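Local structure of response regulator receiver protein (Paraburkholderia phymatum, 5TE9) at residues G72-D77 with M99-V104. The protein probably acts as a phosphorylation-dependent signalling switch, a CheY-like receiver domain of a two-component pathway. Sequence-based numbering, arbitrary orientation.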
loop_
_atom_site.group_PDB
_atom_site.type_symbol
_atom_site.label_atom_id
_atom_site.label_comp_id
_atom_site.label_asym_id
_atom_site.label_seq_id
_atom_site.Cartn_x
_atom_site.Cartn_y
_atom_site.Cartn_z
ATOM N N GLY A 72 -4.915 5.397 14.947
ATOM C CA GLY A 72 -3.482 5.550 14.810
ATOM C C GLY A 72 -3.178 6.655 13.824
ATOM O O GLY A 72 -2.042 7.128 13.719
ATOM N N LEU A 73 -4.211 7.093 13.110
ATOM C CA LEU A 73 -4.098 8.233 12.213
ATOM C C LEU A 73 -5.430 8.968 12.194
ATOM O O LEU A 73 -6.489 8.338 12.074
ATOM C CB LEU A 73 -3.712 7.802 10.792
ATOM C CG LEU A 73 -3.751 8.952 9.784
ATOM C CD1 LEU A 73 -2.683 10.056 10.105
ATOM C CD2 LEU A 73 -3.576 8.425 8.364
ATOM N N ILE A 74 -5.367 10.291 12.328
ATOM C CA ILE A 74 -6.521 11.173 12.234
ATOM C C ILE A 74 -6.328 12.055 11.014
ATOM O O ILE A 74 -5.288 12.708 10.884
ATOM C CB ILE A 74 -6.685 12.051 13.495
ATOM C CG1 ILE A 74 -6.860 11.192 14.752
ATOM C CG2 ILE A 74 -7.867 13.009 13.316
ATOM C CD1 ILE A 74 -6.786 11.981 16.042
ATOM N N ILE A 75 -7.329 12.094 10.140
ATOM C CA ILE A 75 -7.336 12.962 8.964
ATOM C C ILE A 75 -8.467 13.963 9.146
ATOM O O ILE A 75 -9.637 13.569 9.223
ATOM C CB ILE A 75 -7.520 12.154 7.669
ATOM C CG1 ILE A 75 -6.427 11.070 7.535
ATOM C CG2 ILE A 75 -7.577 13.069 6.461
ATOM C CD1 ILE A 75 -6.581 10.177 6.318
ATOM N N LEU A 76 -8.130 15.252 9.164
ATOM C CA LEU A 76 -8.975 16.284 9.751
ATOM C C LEU A 76 -9.186 17.418 8.760
ATOM O O LEU A 76 -8.240 18.120 8.387
ATOM C CB LEU A 76 -8.359 16.812 11.056
ATOM C CG LEU A 76 -9.091 17.947 11.788
ATOM C CD1 LEU A 76 -10.515 17.556 12.149
ATOM C CD2 LEU A 76 -8.340 18.347 13.037
ATOM N N ASP A 77 -10.429 17.599 8.341
ATOM C CA ASP A 77 -10.839 18.799 7.641
ATOM C C ASP A 77 -10.975 19.934 8.649
ATOM O O ASP A 77 -11.123 19.716 9.853
ATOM C CB ASP A 77 -12.157 18.541 6.908
ATOM C CG ASP A 77 -12.523 19.630 5.914
ATOM O OD1 ASP A 77 -12.395 20.822 6.222
ATOM O OD2 ASP A 77 -12.968 19.281 4.809
ATOM N N MET A 99 -2.790 13.717 22.101
ATOM C CA MET A 99 -1.814 14.550 21.410
ATOM C C MET A 99 -0.816 13.712 20.629
ATOM O O MET A 99 -0.271 14.182 19.629
ATOM C CB MET A 99 -1.080 15.440 22.409
ATOM C CG MET A 99 -0.084 14.703 23.285
ATOM S SD MET A 99 0.876 15.853 24.284
ATOM C CE MET A 99 1.872 14.743 25.279
ATOM N N LYS A 100 -0.576 12.477 21.054
ATOM C CA LYS A 100 0.432 11.660 20.401
ATOM C C LYS A 100 -0.019 11.134 19.048
ATOM O O LYS A 100 0.825 10.658 18.283
ATOM C CB LYS A 100 0.824 10.497 21.314
ATOM N N ILE A 101 -1.303 11.243 18.725
ATOM C CA ILE A 101 -1.859 10.603 17.533
ATOM C C ILE A 101 -1.529 11.448 16.303
ATOM O O ILE A 101 -1.760 12.670 16.317
ATOM C CB ILE A 101 -3.365 10.423 17.668
ATOM C CG1 ILE A 101 -3.708 9.553 18.870
ATOM C CG2 ILE A 101 -3.940 9.806 16.398
ATOM C CD1 ILE A 101 -5.195 9.520 19.139
ATOM N N PRO A 102 -1.055 10.833 15.223
ATOM C CA PRO A 102 -0.729 11.594 14.009
ATOM C C PRO A 102 -1.958 12.223 13.376
ATOM O O PRO A 102 -2.994 11.574 13.216
ATOM C CB PRO A 102 -0.101 10.540 13.095
ATOM C CG PRO A 102 0.478 9.540 14.050
ATOM C CD PRO A 102 -0.483 9.472 15.188
ATOM N N VAL A 103 -1.824 13.490 12.994
ATOM C CA VAL A 103 -2.908 14.284 12.428
ATOM C C VAL A 103 -2.460 14.822 11.079
ATOM O O VAL A 103 -1.383 15.424 10.963
ATOM C CB VAL A 103 -3.320 15.448 13.353
ATOM C CG1 VAL A 103 -4.574 16.161 12.818
ATOM C CG2 VAL A 103 -3.536 14.960 14.761
ATOM N N VAL A 104 -3.286 14.596 10.063
ATOM C CA VAL A 104 -3.133 15.204 8.752
ATOM C C VAL A 104 -4.292 16.171 8.575
ATOM O O VAL A 104 -5.451 15.792 8.770
ATOM C CB VAL A 104 -3.124 14.141 7.643
ATOM C CG1 VAL A 104 -3.389 14.775 6.292
ATOM C CG2 VAL A 104 -1.809 13.386 7.651
#
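The one ring in this contact, the pyrrolidine of P102, sits beside the start of strand 71-76: its CD lies 3.2 Å from G72 O, while CB lies 4.0 Å from L73 CD1, a branch that also approaches V104 CG2. The flat groups that carry the pairing are peptides, and their N-H and C=O edges face each other between strands 71-76 and 103-107, paired in parallel through I74 with V103 and I75 with V104. The amide of I74 donates to P102 O (2.8 Å), I74 O accepts from V104 N (2.9 Å), and the amide of L76 returns to V104 O (2.8 Å), all three nearly straight at the acceptor. Two of these carbonyls also receive a CA-H...O contact, I74 O from V103 CA and V104 O from I75 CA, a weaker supplement to the N-H bond.

The side chains of the two segments on both faces are aliphatic. On one, I74, L76 and V103 gather under helix 85-94, the connection of this beta-alpha-beta unit, and I101 lies against I74. With CG1 of I74 anti to its carbonyl carbon (chi1 -59°), CG1 and CD1 reach back along the strand to I101 CG2, CD1 at 3.6 Å, the two side chains crossing at about a right angle; L76 CB rests 4.2 Å from V103 CG1. The other face holds L73, I75 and V104, with I143 against L73 and V104, and F146 beside L73 and P102.

Strand 71-76 is the middle of the five-stranded doubly wound receiver sheet, bonded on its other edge to strand 19-23. It leads to D77, the predicted phosphorylation site, whose carboxylate pairs with K129. The contact is consistent with a sheet core whose backbone polar groups are paired within hydrophobic layers, holding D77 at the strand's end.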